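Local structure of diaminopimelate decarboxylase (Aquifex aeolicus, 2P3E) at residues Val105-Gly110 with Met126-Ser131; Ile328-Thr333 with Glu359-Gln364; Gly345-Thr350 with Ser383-Arg388. The protein probably catalyses the pyridoxal 5'-phosphate-dependent decarboxylation of meso-2,6-diaminopimelate to L-lysine, the last step of lysine biosynthesis by the diaminopimelate pathway. All blocks are in the same frame, centred on the assembly; numbering follows the deposited sequence.

Interaction 1: Val105-Gly110 with Met126-Ser131; sequences VYAGVG and MFNVES
The Tyr106 ring overlaps the ring of Phe127 only at a corner: CD1 of Tyr106 lies 3.8 Å from CE1 of Phe127, while the centroids stand 5.9 Å apart and the planes are 30° from each other, a slid-apart aromatic pair with little stacking. The ring of Tyr106, whose CG stands opposite the backbone N (chi1 -169°), leans along its own chain, and its OH donates to Gly110 O at 2.8 Å, in the carbonyl plane and on a lone pair. That bond closes the loop after the strand back onto the ring and fixes where the phenol lies. Beneath the rings the backbones pair as parallel strands: Tyr106 N donates to Met126 O (3.0 Å), and Asn128 N to Tyr106 O (2.8 Å). On the other face of the sheet, Val105 CG1 runs beside Met126 CB at 4.1 Å. Past the paired residues, Glu130 bends at chi2 (-74°) and lays CG 3.3 Å from Gly108 O; OE1 accepts from Gly177 N and OE2 forms a salt bridge with Arg154. This is one beta-alpha-beta unit of the pyridoxal-binding barrel, and Val105 touches Glu279, a probable cofactor-site residue. Tyr106 and Phe127 face helix 113-121, the crossover between the two strands, with Phe127 also reaching helix 132-145; strand 104-106 pairs onward with strand 82-85, and strand 126-129 with strand 149-156.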
loop_
_atom_site.group_PDB
_atom_site.type_symbol
_atom_site.label_atom_id
_atom_site.label_comp_id
_atom_site.label_asym_id
_atom_site.label_seq_id
_atom_site.Cartn_x
_atom_site.Cartn_y
_atom_site.Cartn_z
ATOM N N VAL B 105 15.909 16.866 10.820
ATOM C CA VAL B 105 15.454 17.813 9.804
ATOM C C VAL B 105 14.106 17.341 9.222
ATOM O O VAL B 105 13.876 16.143 9.071
ATOM C CB VAL B 105 16.509 18.034 8.677
ATOM C CG1 VAL B 105 17.807 18.654 9.249
ATOM C CG2 VAL B 105 16.825 16.717 7.939
ATOM N N TYR B 106 13.233 18.284 8.891
ATOM C CA TYR B 106 11.857 17.941 8.560
ATOM C C TYR B 106 11.537 18.433 7.151
ATOM O O TYR B 106 11.453 19.645 6.921
ATOM C CB TYR B 106 10.902 18.558 9.600
ATOM C CG TYR B 106 9.415 18.121 9.594
ATOM C CD1 TYR B 106 8.590 18.434 10.679
ATOM C CD2 TYR B 106 8.855 17.401 8.545
ATOM C CE1 TYR B 106 7.237 18.061 10.706
ATOM C CE2 TYR B 106 7.496 17.026 8.567
ATOM C CZ TYR B 106 6.700 17.359 9.652
ATOM O OH TYR B 106 5.353 16.988 9.692
ATOM N N ALA B 107 11.362 17.495 6.220
ATOM C CA ALA B 107 11.054 17.835 4.824
ATOM C C ALA B 107 9.615 17.506 4.429
ATOM O O ALA B 107 8.814 17.066 5.240
ATOM C CB ALA B 107 12.013 17.160 3.889
ATOM N N GLY B 108 9.304 17.743 3.164
ATOM C CA GLY B 108 8.021 17.334 2.590
ATOM C C GLY B 108 6.900 18.328 2.810
ATOM O O GLY B 108 7.048 19.331 3.525
ATOM N N VAL B 109 5.777 18.039 2.164
ATOM C CA VAL B 109 4.571 18.846 2.267
ATOM C C VAL B 109 3.610 18.194 3.280
ATOM O O VAL B 109 2.462 18.651 3.432
ATOM C CB VAL B 109 3.881 19.012 0.878
ATOM C CG1 VAL B 109 4.793 19.731 -0.094
ATOM C CG2 VAL B 109 3.439 17.662 0.308
ATOM N N GLY B 110 4.101 17.148 3.975
ATOM C CA GLY B 110 3.328 16.411 4.969
ATOM C C GLY B 110 3.426 17.053 6.341
ATOM O O GLY B 110 4.076 16.507 7.251
ATOM N N MET B 126 16.155 21.942 11.737
ATOM C CA MET B 126 15.778 22.704 10.574
ATOM C C MET B 126 14.518 22.152 9.902
ATOM O O MET B 126 14.392 20.942 9.717
ATOM C CB MET B 126 16.948 22.643 9.592
ATOM C CG MET B 126 16.897 23.560 8.412
ATOM S SD MET B 126 18.556 23.630 7.725
ATOM C CE MET B 126 18.669 22.172 6.670
ATOM N N PHE B 127 13.609 23.059 9.543
ATOM C CA PHE B 127 12.517 22.774 8.610
ATOM C C PHE B 127 12.967 23.052 7.170
ATOM O O PHE B 127 13.421 24.172 6.843
ATOM C CB PHE B 127 11.303 23.651 8.915
ATOM C CG PHE B 127 10.633 23.334 10.216
ATOM C CD1 PHE B 127 9.570 22.435 10.267
ATOM C CD2 PHE B 127 11.090 23.914 11.404
ATOM C CE1 PHE B 127 8.956 22.135 11.494
ATOM C CE2 PHE B 127 10.480 23.622 12.633
ATOM C CZ PHE B 127 9.414 22.739 12.673
ATOM N N ASN B 128 12.863 22.038 6.317
ATOM C CA ASN B 128 13.065 22.219 4.881
ATOM C C ASN B 128 11.735 22.560 4.234
ATOM O O ASN B 128 10.876 21.693 4.013
ATOM C CB ASN B 128 13.741 20.992 4.243
ATOM C CG ASN B 128 15.153 20.791 4.753
ATOM O OD1 ASN B 128 15.895 21.763 4.951
ATOM N ND2 ASN B 128 15.538 19.542 4.965
ATOM N N VAL B 129 11.583 23.852 3.944
ATOM C CA VAL B 129 10.317 24.441 3.611
ATOM C C VAL B 129 9.992 24.274 2.132
ATOM O O VAL B 129 10.836 24.505 1.249
ATOM C CB VAL B 129 10.238 25.937 4.071
ATOM C CG1 VAL B 129 8.970 26.571 3.607
ATOM C CG2 VAL B 129 10.302 26.033 5.605
ATOM N N GLU B 130 8.740 23.888 1.901
ATOM C CA GLU B 130 8.214 23.495 0.604
ATOM C C GLU B 130 7.281 24.534 -0.036
ATOM O O GLU B 130 6.959 24.414 -1.220
ATOM C CB GLU B 130 7.482 22.152 0.747
ATOM C CG GLU B 130 8.400 20.969 1.054
ATOM C CD GLU B 130 9.233 20.507 -0.141
ATOM O OE1 GLU B 130 9.043 21.019 -1.273
ATOM O OE2 GLU B 130 10.076 19.615 0.064
ATOM N N SER B 131 6.849 25.546 0.733
ATOM C CA SER B 131 6.028 26.624 0.175
ATOM C C SER B 131 6.107 27.922 0.980
ATOM O O SER B 131 6.500 27.934 2.147
ATOM C CB SER B 131 4.552 26.193 0.047
ATOM O OG SER B 131 4.023 25.928 1.335
#

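Interaction 2: Ile328-Thr333 with Glu359-Gln364; sequences IIPVET and EIEEVQ
Glu361 reaches across to Pro330 and Thr333 with a chain extended beyond CG. Its chi1 of -143° is off the staggered positions, and the carboxylate that results lies with OE1 3.6 Å from Pro330 CG and 3.1 Å from Thr333 CG2, the Glu361 side chain crossing those of Pro330 and Thr333 at about a right angle. OE2 lies by the Thr333 backbone, 3.4 Å from Thr333 CA, accepts from Lys334 N and forms a salt bridge with Arg336. The two segments belong to the mixed beta-sheet of the protein's second domain but are not paired with each other: strand 328-330 runs antiparallel to strand 368-371, strand 358-361 antiparallel to strand 338-344, and side chains make most of the contact. With an alanine here in place of Glu361, Lys334 N and Arg336 would probably be left without their carboxylate and the side of the Pro330 ring uncovered. At the same proline, Val363 CG1 lies 4.2 Å from Pro330 CB. One residue before the glutamate, Ile360 holds CG1 anti to its backbone N (chi1 -168°), which carries CD1 to within 4.1 Å of Ile328 CG2, the two chains crossing at a slant; Leu369 also packs against both Ile360 and Val363.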
loop_
_atom_site.group_PDB
_atom_site.type_symbol
_atom_site.label_atom_id
_atom_site.label_comp_id
_atom_site.label_asym_id
_atom_site.label_seq_id
_atom_site.Cartn_x
_atom_site.Cartn_y
_atom_site.Cartn_z
ATOM N N ILE B 328 15.633 -12.465 -7.237
ATOM C CA ILE B 328 15.003 -13.548 -6.467
ATOM C C ILE B 328 15.807 -14.847 -6.650
ATOM O O ILE B 328 16.043 -15.274 -7.786
ATOM C CB ILE B 328 13.514 -13.772 -6.857
ATOM C CG1 ILE B 328 12.715 -12.452 -6.688
ATOM C CG2 ILE B 328 12.904 -14.903 -6.023
ATOM C CD1 ILE B 328 11.238 -12.544 -7.037
ATOM N N ILE B 329 16.207 -15.444 -5.529
ATOM C CA ILE B 329 17.059 -16.625 -5.517
ATOM C C ILE B 329 16.473 -17.687 -4.592
ATOM O O ILE B 329 15.768 -17.349 -3.620
ATOM C CB ILE B 329 18.511 -16.283 -5.069
ATOM C CG1 ILE B 329 18.525 -15.726 -3.629
ATOM C CG2 ILE B 329 19.138 -15.311 -6.071
ATOM C CD1 ILE B 329 19.915 -15.400 -3.050
ATOM N N PRO B 330 16.773 -18.973 -4.871
ATOM C CA PRO B 330 16.334 -20.018 -3.949
ATOM C C PRO B 330 17.163 -20.033 -2.658
ATOM O O PRO B 330 18.370 -19.715 -2.660
ATOM C CB PRO B 330 16.504 -21.303 -4.772
ATOM C CG PRO B 330 17.680 -21.001 -5.692
ATOM C CD PRO B 330 17.529 -19.528 -6.021
ATOM N N VAL B 331 16.503 -20.324 -1.546
ATOM C CA VAL B 331 17.191 -20.484 -0.270
ATOM C C VAL B 331 18.034 -21.788 -0.306
ATOM O O VAL B 331 19.086 -21.863 0.329
ATOM C CB VAL B 331 16.168 -20.462 0.913
ATOM C CG1 VAL B 331 16.775 -20.974 2.239
ATOM C CG2 VAL B 331 15.571 -19.045 1.085
ATOM N N GLU B 332 17.551 -22.785 -1.056
ATOM C CA GLU B 332 18.294 -24.035 -1.310
ATOM C C GLU B 332 18.619 -24.167 -2.804
ATOM O O GLU B 332 17.708 -24.246 -3.632
ATOM C CB GLU B 332 17.491 -25.270 -0.853
ATOM C CG GLU B 332 17.358 -25.479 0.655
ATOM C CD GLU B 332 16.915 -26.903 1.048
ATOM O OE1 GLU B 332 16.711 -27.764 0.166
ATOM O OE2 GLU B 332 16.761 -27.180 2.259
ATOM N N THR B 333 19.908 -24.160 -3.155
ATOM C CA THR B 333 20.347 -24.526 -4.518
ATOM C C THR B 333 20.432 -26.049 -4.614
ATOM O O THR B 333 21.020 -26.692 -3.737
ATOM C CB THR B 333 21.779 -24.061 -4.856
ATOM O OG1 THR B 333 22.153 -22.892 -4.120
ATOM C CG2 THR B 333 21.950 -23.825 -6.377
ATOM N N GLU B 359 13.997 -15.900 -14.941
ATOM C CA GLU B 359 14.741 -17.148 -14.843
ATOM C C GLU B 359 14.998 -17.481 -13.380
ATOM O O GLU B 359 15.460 -16.631 -12.601
ATOM C CB GLU B 359 16.075 -17.045 -15.589
ATOM C CG GLU B 359 15.941 -17.203 -17.103
ATOM C CD GLU B 359 15.792 -18.653 -17.562
ATOM O OE1 GLU B 359 15.662 -19.576 -16.711
ATOM O OE2 GLU B 359 15.800 -18.864 -18.796
ATOM N N ILE B 360 14.673 -18.713 -13.015
ATOM C CA ILE B 360 14.859 -19.186 -11.656
ATOM C C ILE B 360 14.950 -20.707 -11.651
ATOM O O ILE B 360 14.309 -21.375 -12.461
ATOM C CB ILE B 360 13.700 -18.725 -10.726
ATOM C CG1 ILE B 360 14.056 -18.978 -9.256
ATOM C CG2 ILE B 360 12.370 -19.379 -11.129
ATOM C CD1 ILE B 360 13.051 -18.364 -8.265
ATOM N N GLU B 361 15.772 -21.230 -10.748
ATOM C CA GLU B 361 15.861 -22.661 -10.485
ATOM C C GLU B 361 14.455 -23.168 -10.238
ATOM O O GLU B 361 13.642 -22.490 -9.575
ATOM C CB GLU B 361 16.709 -22.871 -9.245
ATOM C CG GLU B 361 17.599 -24.076 -9.261
ATOM C CD GLU B 361 18.555 -24.097 -8.081
ATOM O OE1 GLU B 361 19.403 -23.179 -7.949
ATOM O OE2 GLU B 361 18.455 -25.045 -7.287
ATOM N N GLU B 362 14.142 -24.329 -10.811
ATOM C CA GLU B 362 12.873 -24.975 -10.559
ATOM C C GLU B 362 12.791 -25.155 -9.045
ATOM O O GLU B 362 13.754 -25.632 -8.423
ATOM C CB GLU B 362 12.795 -26.337 -11.265
ATOM C CG GLU B 362 12.520 -26.245 -12.750
ATOM C CD GLU B 362 12.397 -27.604 -13.425
ATOM O OE1 GLU B 362 12.948 -28.597 -12.907
ATOM O OE2 GLU B 362 11.739 -27.672 -14.479
ATOM N N VAL B 363 11.689 -24.712 -8.458
ATOM C CA VAL B 363 11.456 -24.855 -7.019
ATOM C C VAL B 363 10.123 -25.547 -6.815
ATOM O O VAL B 363 9.256 -25.485 -7.679
ATOM C CB VAL B 363 11.466 -23.485 -6.281
ATOM C CG1 VAL B 363 12.908 -22.967 -6.129
ATOM C CG2 VAL B 363 10.557 -22.457 -6.995
ATOM N N GLN B 364 9.956 -26.220 -5.683
ATOM C CA GLN B 364 8.717 -26.948 -5.422
ATOM C C GLN B 364 7.940 -26.354 -4.246
ATOM O O GLN B 364 8.482 -25.550 -3.480
ATOM C CB GLN B 364 9.012 -28.436 -5.188
ATOM C CG GLN B 364 9.618 -29.169 -6.438
ATOM C CD GLN B 364 8.732 -29.090 -7.688
ATOM O OE1 GLN B 364 7.623 -29.632 -7.717
ATOM N NE2 GLN B 364 9.225 -28.408 -8.731
#

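Interaction 3: Gly345-Thr350 with Ser383-Arg388; sequences GPICET and SHYNMR
Ile347 fills the dense middle of this contact, wedged among Tyr385, Asn386 and Arg388. Its CG2 packs 3.6 Å from Tyr385 CE2, while CD1, swung round by chi2 of -68°, reaches Arg388 CD at 3.6 Å and also touches the carbonyl oxygen of Tyr385. Beside it Pro346 lies over one face of the Arg388 guanidinium, its CB 3.5 Å above the plane and over the centre, so that the proline ring covers that face. One straight bond ties the backbone of one segment to a side chain of the other: Cys348 N donates to Asn386 OD1 at 3.0 Å, with 168° at the hydrogen and the donor in the carbonyl plane. The other end of that amide sits on the neighbouring ring, ND2 being 3.4 Å above the Tyr385 plane and over its centre. Away from this packing water bridges the segments, and Cys348 and Glu349, both partly exposed, form the more open side. One water links Pro346 O, Asn386 OD1 and Arg388 NH1; a second joins Cys348 O, Tyr385 OH and Asn386 ND2. The Tyr385 OH also donates to Glu349 OE2 at 2.7 Å, arriving from above the carboxylate plane, 43° out of it. Glu349 is a probable substrate-binding residue, and this bond probably limits where its carboxylate can turn. Both segments are loops, 345-350 following strand 338-344 and the other preceding strand 392-397. They lie at the dimer interface, where Lys175 of the second subunit donates hydrogen bonds to Gly345 O and Ile347 O, while Met387 packs on helix 410-414 of its own chain.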
loop_
_atom_site.group_PDB
_atom_site.type_symbol
_atom_site.label_atom_id
_atom_site.label_comp_id
_atom_site.label_asym_id
_atom_site.label_seq_id
_atom_site.Cartn_x
_atom_site.Cartn_y
_atom_site.Cartn_z
ATOM N N GLY B 345 2.049 -13.552 -5.974
ATOM C CA GLY B 345 1.670 -13.676 -4.574
ATOM C C GLY B 345 0.243 -14.129 -4.363
ATOM O O GLY B 345 -0.421 -14.554 -5.309
ATOM N N PRO B 346 -0.240 -14.026 -3.112
ATOM C CA PRO B 346 -1.553 -14.502 -2.681
ATOM C C PRO B 346 -2.701 -13.511 -2.973
ATOM O O PRO B 346 -3.870 -13.901 -2.933
ATOM C CB PRO B 346 -1.368 -14.665 -1.161
ATOM C CG PRO B 346 -0.401 -13.592 -0.801
ATOM C CD PRO B 346 0.515 -13.415 -2.000
ATOM N N ILE B 347 -2.363 -12.251 -3.266
ATOM C CA ILE B 347 -3.378 -11.197 -3.383
ATOM C C ILE B 347 -4.258 -11.401 -4.620
ATOM O O ILE B 347 -3.769 -11.823 -5.689
ATOM C CB ILE B 347 -2.749 -9.773 -3.426
ATOM C CG1 ILE B 347 -1.955 -9.459 -2.127
ATOM C CG2 ILE B 347 -3.821 -8.712 -3.765
ATOM C CD1 ILE B 347 -2.817 -9.304 -0.850
ATOM N N CYS B 348 -5.547 -11.084 -4.466
ATOM C CA CYS B 348 -6.503 -11.227 -5.558
ATOM C C CYS B 348 -6.472 -10.001 -6.488
ATOM O O CYS B 348 -7.415 -9.172 -6.525
ATOM C CB CYS B 348 -7.907 -11.514 -5.009
ATOM S SG CYS B 348 -8.918 -12.425 -6.190
ATOM N N GLU B 349 -5.351 -9.873 -7.195
ATOM C CA GLU B 349 -5.141 -8.869 -8.243
ATOM C C GLU B 349 -4.274 -9.518 -9.313
ATOM O O GLU B 349 -3.351 -10.251 -8.996
ATOM C CB GLU B 349 -4.371 -7.645 -7.709
ATOM C CG GLU B 349 -5.097 -6.801 -6.673
ATOM C CD GLU B 349 -6.134 -5.856 -7.280
ATOM O OE1 GLU B 349 -6.456 -5.970 -8.490
ATOM O OE2 GLU B 349 -6.624 -4.983 -6.533
ATOM N N THR B 350 -4.560 -9.216 -10.576
ATOM C CA THR B 350 -3.705 -9.634 -11.697
ATOM C C THR B 350 -2.319 -9.019 -11.535
ATOM O O THR B 350 -1.306 -9.653 -11.851
ATOM C CB THR B 350 -4.346 -9.253 -13.057
ATOM O OG1 THR B 350 -5.622 -9.904 -13.158
ATOM C CG2 THR B 350 -3.474 -9.706 -14.226
ATOM N N SER B 383 0.789 -3.266 3.433
ATOM C CA SER B 383 -0.594 -2.973 3.827
ATOM C C SER B 383 -1.270 -4.239 4.362
ATOM O O SER B 383 -0.616 -5.289 4.557
ATOM C CB SER B 383 -1.382 -2.412 2.629
ATOM O OG SER B 383 -1.637 -3.457 1.690
ATOM N N HIS B 384 -2.581 -4.125 4.606
ATOM C CA HIS B 384 -3.412 -5.234 5.057
ATOM C C HIS B 384 -4.426 -5.663 4.010
ATOM O O HIS B 384 -5.409 -6.332 4.328
ATOM C CB HIS B 384 -4.150 -4.868 6.360
ATOM C CG HIS B 384 -3.225 -4.677 7.519
ATOM N ND1 HIS B 384 -3.261 -3.564 8.331
ATOM C CD2 HIS B 384 -2.215 -5.453 7.977
ATOM C CE1 HIS B 384 -2.330 -3.678 9.265
ATOM N NE2 HIS B 384 -1.669 -4.804 9.058
ATOM N N TYR B 385 -4.159 -5.312 2.755
ATOM C CA TYR B 385 -5.043 -5.677 1.670
ATOM C C TYR B 385 -5.361 -7.176 1.707
ATOM O O TYR B 385 -4.466 -8.005 1.946
ATOM C CB TYR B 385 -4.417 -5.230 0.335
ATOM C CG TYR B 385 -5.344 -5.299 -0.846
ATOM C CD1 TYR B 385 -6.706 -5.004 -0.716
ATOM C CD2 TYR B 385 -4.853 -5.638 -2.120
ATOM C CE1 TYR B 385 -7.572 -5.077 -1.817
ATOM C CE2 TYR B 385 -5.700 -5.702 -3.218
ATOM C CZ TYR B 385 -7.055 -5.422 -3.059
ATOM O OH TYR B 385 -7.878 -5.493 -4.164
ATOM N N ASN B 386 -6.644 -7.516 1.515
ATOM C CA ASN B 386 -7.130 -8.887 1.609
ATOM C C ASN B 386 -7.063 -9.434 3.047
ATOM O O ASN B 386 -7.036 -10.646 3.254
ATOM C CB ASN B 386 -6.376 -9.826 0.636
ATOM C CG ASN B 386 -6.680 -9.564 -0.856
ATOM O OD1 ASN B 386 -6.221 -10.317 -1.696
ATOM N ND2 ASN B 386 -7.459 -8.519 -1.179
ATOM N N MET B 387 -7.041 -8.535 4.036
ATOM C CA MET B 387 -7.006 -8.940 5.450
ATOM C C MET B 387 -5.785 -9.822 5.741
ATOM O O MET B 387 -5.873 -10.792 6.496
ATOM C CB MET B 387 -8.325 -9.637 5.854
ATOM C CG MET B 387 -9.426 -8.695 6.296
ATOM S SD MET B 387 -9.027 -7.808 7.838
ATOM C CE MET B 387 -8.966 -9.185 8.993
ATOM N N ARG B 388 -4.645 -9.470 5.148
ATOM C CA ARG B 388 -3.422 -10.221 5.341
ATOM C C ARG B 388 -2.536 -9.559 6.387
ATOM O O ARG B 388 -2.094 -8.431 6.189
ATOM C CB ARG B 388 -2.658 -10.376 4.010
ATOM C CG ARG B 388 -3.478 -11.108 2.943
ATOM C CD ARG B 388 -2.634 -11.671 1.796
ATOM N NE ARG B 388 -2.085 -12.984 2.155
ATOM C CZ ARG B 388 -2.710 -14.172 2.048
ATOM N NH1 ARG B 388 -3.940 -14.306 1.532
ATOM N NH2 ARG B 388 -2.060 -15.267 2.456
HETATM O O HOH W 1 -5.254 -12.976 -0.571
HETATM O O HOH W 2 -8.454 -8.003 -4.045
#

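From the N terminus, interaction 1 comes first and closes a short loop of 15 residues, largely helix 113-121, within the pyridoxal-binding barrel. The other two follow much later, in the sheet domain, and cross: Ile328-Thr333 is followed by Gly345-Thr350, then Glu359-Gln364, then Ser383-Arg388. Interaction 2 joins the ends of strands 328-330 and 358-361, with strand 338-344 between them in sequence, while interaction 3 ties the loop after that strand to the one before strand 392-397. Their centres are about 23 Å apart and their nearest atoms about 9 Å. The centre of interaction 1 lies about 44 Å from that of interaction 2; interactions 1 and 3 both meet the second subunit.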